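Local coordinates for protein dihydrofolate reductase (Enterococcus faecalis, PDB 4M7U) that probably catalyses the NADPH-dependent reduction of 7,8-dihydrofolate to 5,6,7,8-tetrahydrofolate, a key step of folate metabolism, at residues Trp14-Gln19 and Thr134-Ile139; Gly81-His86 and Leu92-Lys97. One frame throughout, in Å; residues are numbered along the deposited sequence.

Interaction 1 of 2, residues Trp14-Gln19 and Thr134-Ile139. With NAP (NADP nicotinamide-adenine-dinucleotide phosphate), chain B.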
loop_
_atom_site.group_PDB
_atom_site.type_symbol
_atom_site.label_atom_id
_atom_site.label_comp_id
_atom_site.label_asym_id
_atom_site.label_seq_id
_atom_site.Cartn_x
_atom_site.Cartn_y
_atom_site.Cartn_z
ATOM N N TRP A 14 -1.412 -4.252 -0.708
ATOM C CA TRP A 14 -0.770 -4.415 -2.002
ATOM C C TRP A 14 -1.242 -5.677 -2.681
ATOM O O TRP A 14 -1.821 -6.561 -2.035
ATOM C CB TRP A 14 0.767 -4.397 -1.880
ATOM C CG TRP A 14 1.389 -5.658 -1.354
ATOM C CD1 TRP A 14 1.955 -6.670 -2.087
ATOM C CD2 TRP A 14 1.498 -6.046 0.029
ATOM N NE1 TRP A 14 2.410 -7.660 -1.241
ATOM C CE2 TRP A 14 2.138 -7.305 0.050
ATOM C CE3 TRP A 14 1.125 -5.443 1.236
ATOM C CZ2 TRP A 14 2.423 -7.969 1.258
ATOM C CZ3 TRP A 14 1.397 -6.102 2.425
ATOM C CH2 TRP A 14 2.043 -7.359 2.427
ATOM N N ALA A 15 -1.017 -5.730 -3.992
ATOM C CA ALA A 15 -1.189 -6.955 -4.754
ATOM C C ALA A 15 0.179 -7.350 -5.285
ATOM O O ALA A 15 0.974 -6.488 -5.688
ATOM C CB ALA A 15 -2.161 -6.751 -5.900
ATOM N N GLN A 16 0.461 -8.649 -5.273
ATOM C CA GLN A 16 1.687 -9.174 -5.871
ATOM C C GLN A 16 1.405 -10.498 -6.577
ATOM O O GLN A 16 0.391 -11.160 -6.280
ATOM C CB GLN A 16 2.751 -9.389 -4.790
ATOM C CG GLN A 16 2.392 -10.499 -3.812
ATOM C CD GLN A 16 3.493 -10.788 -2.831
ATOM O OE1 GLN A 16 3.778 -9.979 -1.939
ATOM N NE2 GLN A 16 4.128 -11.948 -2.983
ATOM N N ASP A 17 2.314 -10.889 -7.480
ATOM C CA ASP A 17 2.227 -12.177 -8.175
ATOM C C ASP A 17 3.002 -13.249 -7.396
ATOM O O ASP A 17 3.561 -12.955 -6.339
ATOM C CB ASP A 17 2.674 -12.057 -9.650
ATOM C CG ASP A 17 4.189 -12.081 -9.838
ATOM O OD1 ASP A 17 4.961 -12.041 -8.829
ATOM O OD2 ASP A 17 4.616 -12.126 -11.028
ATOM N N GLU A 18 3.046 -14.479 -7.890
ATOM C CA GLU A 18 3.693 -15.540 -7.107
ATOM C C GLU A 18 5.233 -15.406 -7.017
ATOM O O GLU A 18 5.879 -16.114 -6.249
ATOM C CB GLU A 18 3.251 -16.938 -7.582
ATOM C CG GLU A 18 3.313 -17.137 -9.070
ATOM C CD GLU A 18 2.581 -18.398 -9.552
ATOM O OE1 GLU A 18 1.773 -18.986 -8.782
ATOM O OE2 GLU A 18 2.811 -18.797 -10.720
ATOM N N GLN A 19 5.815 -14.477 -7.774
ATOM C CA GLN A 19 7.247 -14.212 -7.665
ATOM C C GLN A 19 7.533 -13.097 -6.670
ATOM O O GLN A 19 8.686 -12.845 -6.327
ATOM C CB GLN A 19 7.811 -13.792 -9.021
ATOM C CG GLN A 19 7.583 -14.793 -10.123
ATOM C CD GLN A 19 7.845 -14.194 -11.487
ATOM O OE1 GLN A 19 8.686 -14.689 -12.240
ATOM N NE2 GLN A 19 7.123 -13.113 -11.814
ATOM N N THR A 134 10.171 -4.623 -10.075
ATOM C CA THR A 134 10.050 -4.220 -8.673
ATOM C C THR A 134 9.312 -5.264 -7.836
ATOM O O THR A 134 8.195 -5.680 -8.168
ATOM C CB THR A 134 9.303 -2.883 -8.538
ATOM O OG1 THR A 134 9.845 -1.929 -9.465
ATOM C CG2 THR A 134 9.422 -2.349 -7.107
ATOM N N PHE A 135 9.928 -5.661 -6.734
ATOM C CA PHE A 135 9.441 -6.769 -5.942
ATOM C C PHE A 135 9.059 -6.324 -4.551
ATOM O O PHE A 135 9.630 -5.364 -4.019
ATOM C CB PHE A 135 10.531 -7.840 -5.856
ATOM C CG PHE A 135 10.888 -8.424 -7.188
ATOM C CD1 PHE A 135 11.704 -7.731 -8.070
ATOM C CD2 PHE A 135 10.379 -9.654 -7.577
ATOM C CE1 PHE A 135 12.017 -8.259 -9.317
ATOM C CE2 PHE A 135 10.690 -10.189 -8.821
ATOM C CZ PHE A 135 11.508 -9.491 -9.691
ATOM N N PHE A 136 8.093 -7.019 -3.960
ATOM C CA PHE A 136 7.816 -6.801 -2.558
ATOM C C PHE A 136 9.090 -7.117 -1.784
ATOM O O PHE A 136 9.753 -8.113 -2.062
ATOM C CB PHE A 136 6.659 -7.666 -2.073
ATOM C CG PHE A 136 6.202 -7.289 -0.715
ATOM C CD1 PHE A 136 5.403 -6.172 -0.536
ATOM C CD2 PHE A 136 6.633 -7.999 0.391
ATOM C CE1 PHE A 136 5.009 -5.788 0.726
ATOM C CE2 PHE A 136 6.240 -7.630 1.652
ATOM C CZ PHE A 136 5.427 -6.517 1.821
ATOM N N PRO A 137 9.452 -6.256 -0.821
ATOM C CA PRO A 137 10.753 -6.390 -0.165
ATOM C C PRO A 137 10.773 -7.516 0.848
ATOM O O PRO A 137 9.724 -8.008 1.270
ATOM C CB PRO A 137 10.909 -5.052 0.562
ATOM C CG PRO A 137 9.474 -4.659 0.884
ATOM C CD PRO A 137 8.708 -5.074 -0.345
ATOM N N GLU A 138 11.975 -7.912 1.238
ATOM C CA GLU A 138 12.151 -8.832 2.347
ATOM C C GLU A 138 11.745 -8.148 3.644
ATOM O O GLU A 138 12.325 -7.125 4.020
ATOM C CB GLU A 138 13.616 -9.243 2.447
ATOM C CG GLU A 138 14.016 -10.347 1.501
ATOM C CD GLU A 138 15.467 -10.747 1.683
ATOM O OE1 GLU A 138 16.211 -10.710 0.679
ATOM O OE2 GLU A 138 15.862 -11.084 2.825
ATOM N N ILE A 139 10.746 -8.694 4.327
ATOM C CA ILE A 139 10.376 -8.153 5.628
ATOM C C ILE A 139 10.480 -9.224 6.691
ATOM O O ILE A 139 10.623 -10.410 6.386
ATOM C CB ILE A 139 8.947 -7.592 5.639
ATOM C CG1 ILE A 139 7.938 -8.737 5.535
ATOM C CG2 ILE A 139 8.763 -6.591 4.507
ATOM C CD1 ILE A 139 6.513 -8.320 5.790
HETATM P PA NAP B . 8.810 3.717 -4.221
HETATM O O1A NAP B . 8.915 3.019 -2.830
HETATM O O2A NAP B . 7.372 3.856 -4.684
HETATM O O5B NAP B . 9.391 5.168 -4.117
HETATM C C5B NAP B . 10.713 5.367 -3.711
HETATM C C4B NAP B . 10.975 6.810 -3.416
HETATM O O4B NAP B . 10.094 7.419 -2.369
HETATM C C3B NAP B . 12.372 7.327 -3.175
HETATM O O3B NAP B . 13.324 7.303 -4.172
HETATM C C2B NAP B . 12.109 8.609 -2.480
HETATM O O2B NAP B . 11.854 9.747 -3.219
HETATM C C1B NAP B . 11.086 8.090 -1.492
HETATM N N9A NAP B . 11.122 7.773 -0.098
HETATM C C8A NAP B . 10.978 6.544 0.398
HETATM N N7A NAP B . 11.250 6.619 1.795
HETATM C C5A NAP B . 11.593 7.937 2.100
HETATM C C6A NAP B . 11.949 8.549 3.308
HETATM N N6A NAP B . 12.004 7.769 4.517
HETATM N N1A NAP B . 12.227 9.850 3.303
HETATM C C2A NAP B . 12.165 10.592 2.150
HETATM N N3A NAP B . 11.813 9.985 0.947
HETATM C C4A NAP B . 11.535 8.672 0.960
HETATM O O3 NAP B . 9.674 2.975 -5.318
HETATM P PN NAP B . 10.073 1.440 -5.301
HETATM O O1N NAP B . 11.112 1.179 -4.165
HETATM O O2N NAP B . 8.879 0.530 -5.110
HETATM O O5D NAP B . 10.668 1.166 -6.742
HETATM C C5D NAP B . 10.189 1.972 -7.792
HETATM C C4D NAP B . 11.116 2.240 -8.964
HETATM O O4D NAP B . 12.499 1.709 -8.939
HETATM C C3D NAP B . 10.615 2.097 -10.401
HETATM O O3D NAP B . 10.481 3.177 -11.162
HETATM C C2D NAP B . 11.423 0.970 -10.980
HETATM O O2D NAP B . 11.564 0.816 -12.344
HETATM C C1D NAP B . 12.662 0.850 -10.118
HETATM N N1N NAP B . 13.546 -0.289 -10.051
HETATM C C2N NAP B . 14.335 -0.847 -11.137
HETATM C C3N NAP B . 15.322 -1.990 -10.869
HETATM C C7N NAP B . 16.519 -2.052 -11.746
HETATM O O7N NAP B . 17.054 -1.000 -12.073
HETATM N N7N NAP B . 16.769 -3.230 -12.512
HETATM C C4N NAP B . 15.243 -2.805 -9.553
HETATM C C5N NAP B . 14.150 -2.309 -8.568
HETATM C C6N NAP B . 13.220 -1.134 -8.928
HETATM P P2B NAP B . 13.084 10.605 -3.688
HETATM O O1X NAP B . 14.010 9.728 -4.593
HETATM O O2X NAP B . 12.537 11.794 -4.537
HETATM O O3X NAP B . 13.843 11.076 -2.469
#
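Behind the nicotinamide end of the NADP pocket of this dihydrofolate reductase, which Thr134 lines, an offset stack of Trp14 on Phe136 joins the end of the central strand 9-17 to the loop that follows strand 134-135. The six-membered ring of the indole and the phenyl ring lie nearly parallel, their planes 9° apart and their centroids separated by 4.1 Å. Phe136 CE1 sits over the middle of the indole, 3.3 Å from Trp14 CE2, whereas Trp14 CZ2 falls toward the rim of the phenyl face. Pro137 CD covers the other phenyl face, and the ring of Phe111 from helix 108-114 meets both aromatic side chains. Phe136 swings its ring out across to the strand through an extended first torsion (chi1 -170°).

The indole is also fixed at its edge. Trp14 NE1 donates an almost straight bond of 2.8 Å to Gln16 OE1 (175° at the hydrogen), directed in the carbonyl plane onto a lone pair and in the plane of the indole. The same oxygen lies 3.7 Å from Phe136 CB. Farther along, Gln19 O approaches the edge of the Phe135 ring, 3.8 Å from CD2 of that phenylalanine. On the cofactor side, Thr134 OG1 is 3.5 Å from C6N of the nicotinamide.

No hydrogen bond crosses between the segments; they are held together mainly by dispersion between stacked rings, while the NE1 bond satisfies the buried indole nitrogen and restrains its rotation.

Interaction 2 of 2, residues Gly81-His86 and Leu92-Lys97. With NAP (NADP nicotinamide-adenine-dinucleotide phosphate), chain B.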
loop_
_atom_site.group_PDB
_atom_site.type_symbol
_atom_site.label_atom_id
_atom_site.label_comp_id
_atom_site.label_asym_id
_atom_site.label_seq_id
_atom_site.Cartn_x
_atom_site.Cartn_y
_atom_site.Cartn_z
ATOM N N GLY A 81 -2.793 18.047 -5.868
ATOM C CA GLY A 81 -3.774 17.431 -4.991
ATOM C C GLY A 81 -3.258 16.443 -3.956
ATOM O O GLY A 81 -4.030 15.620 -3.459
ATOM N N VAL A 82 -1.973 16.511 -3.620
ATOM C CA VAL A 82 -1.427 15.607 -2.610
ATOM C C VAL A 82 -0.621 16.371 -1.568
ATOM O O VAL A 82 -0.105 17.450 -1.834
ATOM C CB VAL A 82 -0.549 14.491 -3.234
ATOM C CG1 VAL A 82 -1.313 13.721 -4.316
ATOM C CG2 VAL A 82 0.711 15.085 -3.811
ATOM N N LEU A 83 -0.544 15.820 -0.366
ATOM C CA LEU A 83 0.396 16.308 0.616
ATOM C C LEU A 83 1.739 15.701 0.216
ATOM O O LEU A 83 1.790 14.606 -0.353
ATOM C CB LEU A 83 0.002 15.834 2.019
ATOM C CG LEU A 83 -1.391 16.263 2.486
ATOM C CD1 LEU A 83 -1.700 15.775 3.900
ATOM C CD2 LEU A 83 -1.462 17.763 2.435
ATOM N N VAL A 84 2.819 16.413 0.498
ATOM C CA VAL A 84 4.153 15.907 0.236
ATOM C C VAL A 84 4.881 15.893 1.554
ATOM O O VAL A 84 4.858 16.882 2.274
ATOM C CB VAL A 84 4.924 16.828 -0.720
ATOM C CG1 VAL A 84 6.336 16.316 -0.902
ATOM C CG2 VAL A 84 4.223 16.907 -2.068
ATOM N N MET A 85 5.507 14.776 1.900
ATOM C CA MET A 85 6.257 14.704 3.154
ATOM C C MET A 85 7.641 14.130 2.896
ATOM O O MET A 85 7.897 13.583 1.808
ATOM C CB MET A 85 5.493 13.900 4.226
ATOM C CG MET A 85 4.217 14.575 4.715
ATOM S SD MET A 85 3.334 13.665 6.015
ATOM C CE MET A 85 1.755 14.555 5.988
ATOM N N HIS A 86 8.533 14.241 3.879
ATOM C CA HIS A 86 9.949 14.012 3.587
ATOM C C HIS A 86 10.670 13.044 4.519
ATOM O O HIS A 86 11.897 12.962 4.499
ATOM C CB HIS A 86 10.699 15.346 3.558
ATOM C CG HIS A 86 10.061 16.375 2.683
ATOM N ND1 HIS A 86 10.249 16.413 1.320
ATOM C CD2 HIS A 86 9.228 17.404 2.979
ATOM C CE1 HIS A 86 9.566 17.423 0.811
ATOM N NE2 HIS A 86 8.939 18.039 1.792
ATOM N N LEU A 92 4.704 9.210 10.368
ATOM C CA LEU A 92 4.210 8.671 11.642
ATOM C C LEU A 92 3.511 9.727 12.511
ATOM O O LEU A 92 2.560 9.418 13.242
ATOM C CB LEU A 92 5.342 7.979 12.404
ATOM C CG LEU A 92 5.864 6.720 11.703
ATOM C CD1 LEU A 92 7.007 6.077 12.482
ATOM C CD2 LEU A 92 4.726 5.732 11.503
ATOM N N ALA A 93 3.961 10.976 12.411
ATOM C CA ALA A 93 3.359 12.046 13.193
ATOM C C ALA A 93 1.968 12.383 12.678
ATOM O O ALA A 93 1.050 12.652 13.462
ATOM C CB ALA A 93 4.251 13.281 13.187
ATOM N N TYR A 94 1.817 12.392 11.357
ATOM C CA TYR A 94 0.506 12.572 10.735
ATOM C C TYR A 94 -0.433 11.421 11.129
ATOM O O TYR A 94 -1.587 11.651 11.511
ATOM C CB TYR A 94 0.646 12.624 9.210
ATOM C CG TYR A 94 -0.680 12.622 8.461
ATOM C CD1 TYR A 94 -1.266 13.811 8.045
ATOM C CD2 TYR A 94 -1.335 11.431 8.153
ATOM C CE1 TYR A 94 -2.475 13.813 7.346
ATOM C CE2 TYR A 94 -2.544 11.425 7.468
ATOM C CZ TYR A 94 -3.105 12.617 7.060
ATOM O OH TYR A 94 -4.305 12.608 6.375
ATOM N N ALA A 95 0.068 10.189 11.016
ATOM C CA ALA A 95 -0.726 8.987 11.303
ATOM C C ALA A 95 -1.200 8.937 12.758
ATOM O O ALA A 95 -2.314 8.508 13.049
ATOM C CB ALA A 95 0.073 7.740 10.963
ATOM N N ASP A 96 -0.344 9.374 13.670
ATOM C CA ASP A 96 -0.680 9.396 15.092
ATOM C C ASP A 96 -1.934 10.226 15.381
ATOM O O ASP A 96 -2.782 9.842 16.185
ATOM C CB ASP A 96 0.505 9.935 15.897
ATOM C CG ASP A 96 0.151 10.214 17.343
ATOM O OD1 ASP A 96 -0.054 9.238 18.100
ATOM O OD2 ASP A 96 0.099 11.409 17.729
ATOM N N LYS A 97 -2.059 11.355 14.701
ATOM C CA LYS A 97 -3.146 12.277 14.982
ATOM C C LYS A 97 -4.269 12.273 13.943
ATOM O O LYS A 97 -5.236 13.025 14.072
ATOM C CB LYS A 97 -2.589 13.684 15.184
ATOM C CG LYS A 97 -1.504 13.709 16.240
ATOM C CD LYS A 97 -1.404 15.068 16.903
ATOM C CE LYS A 97 -0.611 14.986 18.202
ATOM N NZ LYS A 97 -0.531 16.321 18.856
HETATM P PA NAP B . 8.810 3.717 -4.221
HETATM O O1A NAP B . 8.915 3.019 -2.830
HETATM O O2A NAP B . 7.372 3.856 -4.684
HETATM O O5B NAP B . 9.391 5.168 -4.117
HETATM C C5B NAP B . 10.713 5.367 -3.711
HETATM C C4B NAP B . 10.975 6.810 -3.416
HETATM O O4B NAP B . 10.094 7.419 -2.369
HETATM C C3B NAP B . 12.372 7.327 -3.175
HETATM O O3B NAP B . 13.324 7.303 -4.172
HETATM C C2B NAP B . 12.109 8.609 -2.480
HETATM O O2B NAP B . 11.854 9.747 -3.219
HETATM C C1B NAP B . 11.086 8.090 -1.492
HETATM N N9A NAP B . 11.122 7.773 -0.098
HETATM C C8A NAP B . 10.978 6.544 0.398
HETATM N N7A NAP B . 11.250 6.619 1.795
HETATM C C5A NAP B . 11.593 7.937 2.100
HETATM C C6A NAP B . 11.949 8.549 3.308
HETATM N N6A NAP B . 12.004 7.769 4.517
HETATM N N1A NAP B . 12.227 9.850 3.303
HETATM C C2A NAP B . 12.165 10.592 2.150
HETATM N N3A NAP B . 11.813 9.985 0.947
HETATM C C4A NAP B . 11.535 8.672 0.960
HETATM O O3 NAP B . 9.674 2.975 -5.318
HETATM P PN NAP B . 10.073 1.440 -5.301
HETATM O O1N NAP B . 11.112 1.179 -4.165
HETATM O O2N NAP B . 8.879 0.530 -5.110
HETATM O O5D NAP B . 10.668 1.166 -6.742
HETATM C C5D NAP B . 10.189 1.972 -7.792
HETATM C C4D NAP B . 11.116 2.240 -8.964
HETATM O O4D NAP B . 12.499 1.709 -8.939
HETATM C C3D NAP B . 10.615 2.097 -10.401
HETATM O O3D NAP B . 10.481 3.177 -11.162
HETATM C C2D NAP B . 11.423 0.970 -10.980
HETATM O O2D NAP B . 11.564 0.816 -12.344
HETATM C C1D NAP B . 12.662 0.850 -10.118
HETATM N N1N NAP B . 13.546 -0.289 -10.051
HETATM C C2N NAP B . 14.335 -0.847 -11.137
HETATM C C3N NAP B . 15.322 -1.990 -10.869
HETATM C C7N NAP B . 16.519 -2.052 -11.746
HETATM O O7N NAP B . 17.054 -1.000 -12.073
HETATM N N7N NAP B . 16.769 -3.230 -12.512
HETATM C C4N NAP B . 15.243 -2.805 -9.553
HETATM C C5N NAP B . 14.150 -2.309 -8.568
HETATM C C6N NAP B . 13.220 -1.134 -8.928
HETATM P P2B NAP B . 13.084 10.605 -3.688
HETATM O O1X NAP B . 14.010 9.728 -4.593
HETATM O O2X NAP B . 12.537 11.794 -4.537
HETATM O O3X NAP B . 13.843 11.076 -2.469
#
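Tyr94 OH is hydrogen-bonded to Thr47 OG1 at the start of strand 47-51, and that bond ties down the far end of the ring on which the contact with Leu83 and Met85 is built. The contact lies in the nucleotide-binding half of the dihydrofolate reductase fold, where the outermost parallel strand 83-85 runs on into helix 88-97, which packs back against the sheet.

A trans first torsion (chi1 172°) carries the tyrosine ring out from the helix toward the strand. Met85 is extended beyond CG and crosses the tyrosine at about a right angle; its terminal methyl does the touching, with Met85 CE 3.7 Å from Tyr94 CD1 and 3.9 Å from Tyr94 CB. Leu83, two residues earlier on the strand, also points toward the helix. Ile69 of the neighbouring strand touches both Met85 and Tyr94, while Tyr98 meets the tyrosine ring with its plane inclined by about 20°.

The contact is small and apolar, near the surface. Just past the strand, His86 O comes within 3.3 Å of C2A of the NADP adenine. Farther down the phenol ring, Leu83 CD1 approaches Tyr94 CE1 obliquely at 4.0 Å.

From the N terminus the chain first lays down residues 14-19, the end of the central strand 9-17, whose partner in interaction 1 comes only at 134-139. In between it builds much of the nucleotide-binding half, including the edge strand 83-85 and helix 88-97, so the short strand-to-helix loop of interaction 2 opens and closes wholly within the long loop of interaction 1. The two contacts do not touch: their centres are 24 Å apart, on opposite sides of the chain's centre. Interaction 1 joins the central strand to the loop after strand 134-135, and interaction 2 the edge strand to its helix; both border NADP, the first at the nicotinamide end and the second at the adenine.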